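Local coordinates for Card1 endonuclease domain-containing protein (Vibrio cholerae, PDB 1XMX) that is of unknown function but probably binds nucleic acid and carries a Card1-like, probable endonuclease domain, at residues Trp113-Cys124 and Trp127-Val138. Sequence-based numbering, arbitrary orientation.
With FMT (formic acid), chain E.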
loop_
_atom_site.group_PDB
_atom_site.type_symbol
_atom_site.label_atom_id
_atom_site.label_comp_id
_atom_site.label_asym_id
_atom_site.label_seq_id
_atom_site.Cartn_x
_atom_site.Cartn_y
_atom_site.Cartn_z
ATOM N N TRP A 113 -32.950 -12.283 3.397
ATOM C CA TRP A 113 -32.143 -11.343 2.681
ATOM C C TRP A 113 -30.846 -12.041 2.349
ATOM O O TRP A 113 -30.393 -12.851 3.125
ATOM C CB TRP A 113 -31.892 -10.106 3.530
ATOM C CG TRP A 113 -33.097 -9.227 3.593
ATOM C CD1 TRP A 113 -34.063 -9.043 2.599
ATOM C CD2 TRP A 113 -33.511 -8.417 4.700
ATOM N NE1 TRP A 113 -35.030 -8.158 3.049
ATOM C CE2 TRP A 113 -34.693 -7.747 4.321
ATOM C CE3 TRP A 113 -32.977 -8.165 5.966
ATOM C CZ2 TRP A 113 -35.335 -6.862 5.163
ATOM C CZ3 TRP A 113 -33.653 -7.293 6.811
ATOM C CH2 TRP A 113 -34.809 -6.663 6.403
ATOM N N PRO A 114 -30.312 -11.814 1.139
ATOM C CA PRO A 114 -29.057 -12.447 0.718
ATOM C C PRO A 114 -27.898 -12.054 1.590
ATOM O O PRO A 114 -27.835 -10.920 2.130
ATOM C CB PRO A 114 -28.844 -11.982 -0.740
ATOM C CG PRO A 114 -30.178 -11.397 -1.201
ATOM C CD PRO A 114 -30.951 -11.006 0.075
ATOM N N ILE A 115 -26.968 -12.996 1.726
ATOM C CA ILE A 115 -25.819 -12.803 2.616
ATOM C C ILE A 115 -24.562 -13.255 1.892
ATOM O O ILE A 115 -24.541 -14.350 1.334
ATOM C CB ILE A 115 -25.949 -13.640 3.950
ATOM C CG1 ILE A 115 -27.210 -13.233 4.763
ATOM C CG2 ILE A 115 -24.702 -13.409 4.809
ATOM C CD1 ILE A 115 -27.705 -14.309 5.740
ATOM N N PHE A 116 -23.521 -12.433 1.900
ATOM C CA PHE A 116 -22.284 -12.792 1.231
ATOM C C PHE A 116 -21.108 -12.418 2.099
ATOM O O PHE A 116 -21.254 -11.608 3.035
ATOM C CB PHE A 116 -22.177 -12.085 -0.127
ATOM C CG PHE A 116 -21.973 -10.581 -0.023
ATOM C CD1 PHE A 116 -20.698 -10.044 0.213
ATOM C CD2 PHE A 116 -23.033 -9.712 -0.153
ATOM C CE1 PHE A 116 -20.476 -8.685 0.292
ATOM C CE2 PHE A 116 -22.821 -8.333 -0.081
ATOM C CZ PHE A 116 -21.533 -7.811 0.114
ATOM N N VAL A 117 -19.946 -13.015 1.778
ATOM C CA VAL A 117 -18.652 -12.755 2.402
ATOM C C VAL A 117 -17.588 -12.631 1.320
ATOM O O VAL A 117 -17.568 -13.409 0.385
ATOM C CB VAL A 117 -18.222 -13.874 3.374
ATOM C CG1 VAL A 117 -16.789 -13.644 3.837
ATOM C CG2 VAL A 117 -19.116 -13.890 4.642
ATOM N N VAL A 118 -16.732 -11.620 1.448
ATOM C CA VAL A 118 -15.465 -11.522 0.669
ATOM C C VAL A 118 -14.360 -12.257 1.416
ATOM O O VAL A 118 -13.928 -11.868 2.501
ATOM C CB VAL A 118 -15.028 -10.087 0.544
ATOM C CG1 VAL A 118 -13.753 -9.999 -0.373
ATOM C CG2 VAL A 118 -16.193 -9.227 0.012
ATOM N N GLU A 119 -13.946 -13.368 0.849
ATOM C CA GLU A 119 -12.901 -14.115 1.438
ATOM C C GLU A 119 -11.616 -13.247 1.292
ATOM O O GLU A 119 -11.286 -12.771 0.193
ATOM C CB GLU A 119 -12.822 -15.475 0.724
ATOM C CG GLU A 119 -12.029 -16.501 1.510
ATOM C CD GLU A 119 -10.520 -16.394 1.328
ATOM O OE1 GLU A 119 -10.100 -16.481 0.143
ATOM O OE2 GLU A 119 -9.763 -16.368 2.364
ATOM N N PRO A 120 -10.935 -12.970 2.408
ATOM C CA PRO A 120 -9.932 -11.920 2.319
ATOM C C PRO A 120 -8.706 -12.370 1.485
ATOM O O PRO A 120 -8.043 -11.539 0.873
ATOM C CB PRO A 120 -9.550 -11.665 3.815
ATOM C CG PRO A 120 -9.827 -13.043 4.518
ATOM C CD PRO A 120 -11.060 -13.547 3.768
ATOM N N ASN A 121 -8.404 -13.659 1.456
ATOM C CA ASN A 121 -7.250 -14.131 0.689
ATOM C C ASN A 121 -7.488 -14.139 -0.837
ATOM O O ASN A 121 -6.682 -13.571 -1.620
ATOM C CB ASN A 121 -6.741 -15.456 1.307
ATOM C CG ASN A 121 -6.434 -15.288 2.832
ATOM O OD1 ASN A 121 -5.407 -14.728 3.232
ATOM N ND2 ASN A 121 -7.380 -15.691 3.667
ATOM N N SER A 122 -8.628 -14.677 -1.262
ATOM C CA SER A 122 -8.868 -14.849 -2.697
ATOM C C SER A 122 -9.383 -13.570 -3.285
ATOM O O SER A 122 -9.147 -13.285 -4.488
ATOM C CB SER A 122 -9.847 -15.983 -2.937
ATOM O OG SER A 122 -11.068 -15.668 -2.294
ATOM N N ASP A 123 -10.016 -12.785 -2.416
ATOM C CA ASP A 123 -10.868 -11.622 -2.740
ATOM C C ASP A 123 -12.174 -11.992 -3.466
ATOM O O ASP A 123 -12.780 -11.139 -4.087
ATOM C CB ASP A 123 -10.066 -10.472 -3.459
ATOM C CG ASP A 123 -10.636 -9.086 -3.196
ATOM O OD1 ASP A 123 -11.077 -8.706 -2.026
ATOM O OD2 ASP A 123 -10.658 -8.309 -4.135
ATOM N N CYS A 124 -12.630 -13.248 -3.366
ATOM C CA CYS A 124 -13.911 -13.657 -3.993
ATOM C C CYS A 124 -15.063 -13.267 -3.113
ATOM O O CYS A 124 -15.025 -13.528 -1.906
ATOM C CB CYS A 124 -14.016 -15.170 -4.192
ATOM S SG CYS A 124 -12.720 -15.882 -5.215
ATOM N N TRP A 127 -21.417 -16.123 -1.948
ATOM C CA TRP A 127 -22.805 -16.055 -1.479
ATOM C C TRP A 127 -23.105 -17.160 -0.514
ATOM O O TRP A 127 -23.072 -18.332 -0.895
ATOM C CB TRP A 127 -23.749 -16.151 -2.657
ATOM C CG TRP A 127 -23.624 -14.968 -3.494
ATOM C CD1 TRP A 127 -22.890 -14.830 -4.663
ATOM C CD2 TRP A 127 -24.178 -13.686 -3.217
ATOM N NE1 TRP A 127 -23.003 -13.551 -5.141
ATOM C CE2 TRP A 127 -23.797 -12.826 -4.296
ATOM C CE3 TRP A 127 -25.018 -13.190 -2.209
ATOM C CZ2 TRP A 127 -24.195 -11.506 -4.367
ATOM C CZ3 TRP A 127 -25.409 -11.868 -2.278
ATOM C CH2 TRP A 127 -24.987 -11.037 -3.356
ATOM N N LEU A 128 -23.354 -16.791 0.739
ATOM C CA LEU A 128 -23.661 -17.764 1.789
ATOM C C LEU A 128 -25.123 -18.123 1.699
ATOM O O LEU A 128 -25.517 -19.240 1.963
ATOM C CB LEU A 128 -23.309 -17.207 3.172
ATOM C CG LEU A 128 -21.832 -17.609 3.132
ATOM C CD1 LEU A 128 -20.923 -16.414 3.276
ATOM C CD2 LEU A 128 -21.393 -18.856 3.928
ATOM N N TYR A 129 -25.911 -17.165 1.253
ATOM C CA TYR A 129 -27.327 -17.353 1.138
ATOM C C TYR A 129 -27.842 -16.343 0.096
ATOM O O TYR A 129 -27.535 -15.152 0.183
ATOM C CB TYR A 129 -28.016 -17.185 2.522
ATOM C CG TYR A 129 -29.510 -17.238 2.356
ATOM C CD1 TYR A 129 -30.141 -18.431 2.033
ATOM C CD2 TYR A 129 -30.266 -16.086 2.434
ATOM C CE1 TYR A 129 -31.528 -18.480 1.804
ATOM C CE2 TYR A 129 -31.621 -16.108 2.221
ATOM C CZ TYR A 129 -32.253 -17.304 1.902
ATOM O OH TYR A 129 -33.611 -17.315 1.717
ATOM N N PRO A 130 -28.547 -16.827 -0.949
ATOM C CA PRO A 130 -28.764 -18.270 -1.326
ATOM C C PRO A 130 -27.493 -18.857 -1.984
ATOM O O PRO A 130 -26.846 -18.145 -2.762
ATOM C CB PRO A 130 -29.907 -18.187 -2.339
ATOM C CG PRO A 130 -29.696 -16.830 -2.993
ATOM C CD PRO A 130 -29.182 -15.903 -1.908
ATOM N N GLU A 131 -27.107 -20.105 -1.663
ATOM C CA GLU A 131 -25.853 -20.633 -2.251
ATOM C C GLU A 131 -25.953 -20.657 -3.790
ATOM O O GLU A 131 -24.939 -20.756 -4.451
ATOM C CB GLU A 131 -25.412 -22.029 -1.732
ATOM C CG GLU A 131 -24.782 -22.144 -0.298
ATOM C CD GLU A 131 -23.325 -21.547 -0.129
ATOM O OE1 GLU A 131 -22.574 -21.422 -1.117
ATOM O OE2 GLU A 131 -22.923 -21.215 1.000
ATOM N N GLY A 132 -27.168 -20.579 -4.348
ATOM C CA GLY A 132 -27.337 -20.584 -5.806
ATOM C C GLY A 132 -26.751 -19.397 -6.565
ATOM O O GLY A 132 -26.487 -19.498 -7.785
ATOM N N ASN A 133 -26.559 -18.262 -5.886
ATOM C CA ASN A 133 -25.994 -17.073 -6.516
ATOM C C ASN A 133 -24.547 -17.365 -6.940
ATOM O O ASN A 133 -23.877 -18.214 -6.369
ATOM C CB ASN A 133 -25.981 -15.907 -5.527
ATOM C CG ASN A 133 -27.287 -15.104 -5.494
ATOM O OD1 ASN A 133 -28.238 -15.375 -6.246
ATOM N ND2 ASN A 133 -27.323 -14.080 -4.609
ATOM N N ASN A 134 -24.050 -16.660 -7.943
ATOM C CA ASN A 134 -22.680 -16.921 -8.403
ATOM C C ASN A 134 -21.584 -16.036 -7.815
ATOM O O ASN A 134 -21.651 -14.837 -7.928
ATOM C CB ASN A 134 -22.653 -16.925 -9.927
ATOM C CG ASN A 134 -23.709 -17.841 -10.483
ATOM O OD1 ASN A 134 -23.587 -19.069 -10.412
ATOM N ND2 ASN A 134 -24.797 -17.255 -10.980
ATOM N N ASP A 135 -20.559 -16.654 -7.240
ATOM C CA ASP A 135 -19.455 -15.920 -6.616
ATOM C C ASP A 135 -18.718 -15.193 -7.717
ATOM O O ASP A 135 -18.607 -15.697 -8.836
ATOM C CB ASP A 135 -18.477 -16.862 -5.879
ATOM C CG ASP A 135 -19.169 -17.751 -4.860
ATOM O OD1 ASP A 135 -20.379 -17.565 -4.602
ATOM O OD2 ASP A 135 -18.512 -18.663 -4.325
ATOM N N THR A 136 -18.200 -14.020 -7.393
ATOM C CA THR A 136 -17.435 -13.256 -8.369
ATOM C C THR A 136 -16.177 -12.726 -7.672
ATOM O O THR A 136 -16.096 -12.659 -6.435
ATOM C CB THR A 136 -18.267 -12.063 -8.937
ATOM O OG1 THR A 136 -18.737 -11.268 -7.865
ATOM C CG2 THR A 136 -19.505 -12.545 -9.655
ATOM N N GLN A 137 -15.211 -12.313 -8.465
ATOM C CA GLN A 137 -13.977 -11.785 -7.922
ATOM C C GLN A 137 -14.254 -10.282 -7.728
ATOM O O GLN A 137 -14.689 -9.623 -8.621
ATOM C CB GLN A 137 -12.863 -12.066 -8.946
ATOM C CG GLN A 137 -11.580 -11.302 -8.782
ATOM C CD GLN A 137 -10.961 -11.498 -7.405
ATOM O OE1 GLN A 137 -10.555 -10.533 -6.763
ATOM N NE2 GLN A 137 -10.863 -12.755 -6.971
ATOM N N VAL A 138 -14.064 -9.731 -6.546
ATOM C CA VAL A 138 -14.322 -8.295 -6.375
ATOM C C VAL A 138 -13.410 -7.441 -7.236
ATOM O O VAL A 138 -12.220 -7.706 -7.306
ATOM C CB VAL A 138 -14.166 -7.902 -4.920
ATOM C CG1 VAL A 138 -14.397 -6.372 -4.754
ATOM C CG2 VAL A 138 -15.186 -8.748 -4.055
HETATM C C FMT E . -20.606 -19.758 -8.420
HETATM O O1 FMT E . -20.712 -19.762 -7.164
HETATM O O2 FMT E . -21.297 -20.391 -9.253
#
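F116 and W127 form the apolar centre, as a non-hydrogen-bonded pair of antiparallel strands. F116 turns its ring edge to the face of the W127 six-membered ring, in a T-shaped pair with planes at 68°. Its CB lies over that same ring, 3.7 Å from W127 CE3, as a CH-pi contact. F116 CG sits between its backbone N and carbonyl carbon (chi1 69°), and this brings F116 CD2 to 3.8 Å from W127 CZ3. P114 CB extends the patch, 3.8 Å from W127 CZ3. N133 ND2 lies over the rim of the opposite face of the indole. W127 N donates to D135 OD1, from above the carboxylate plane, and so ties the loop back to the strand.

L128 and Y129 both face I115, a classic beta bulge. I115 O accepts two bonds, from L128 N at 2.8 Å and from Y129 N at 3.1 Å. I115 N returns a bond to Y129 O. W113 O meets the Y129 ring at its edge, in plane, 3.3 Å from CD2. A cis peptide bond leads into P130, and a type I turn runs from P130 to N133. Beyond it D135 N donates to O1 of a formic acid, probably from the crystallisation liquor.

At the polar end V138 N bonds to D123 O. The D123 carboxylate lies across V138, with OD2 3.6 Å from V138 CB. N302 of the Card1-like region donates to D123 OD2, which links this end of the hairpin to that region. S122 OG accepts from C124 N in an ST turn, and E119 OE1 takes both S122 N and S122 OG.

Strand 115-118 is the last of the parallel strands, beside 88-92. Strand 124-129 turns back antiparallel, and 136-137 forms the sheet edge. Helix 15-22 packs on F116, V118 and V138.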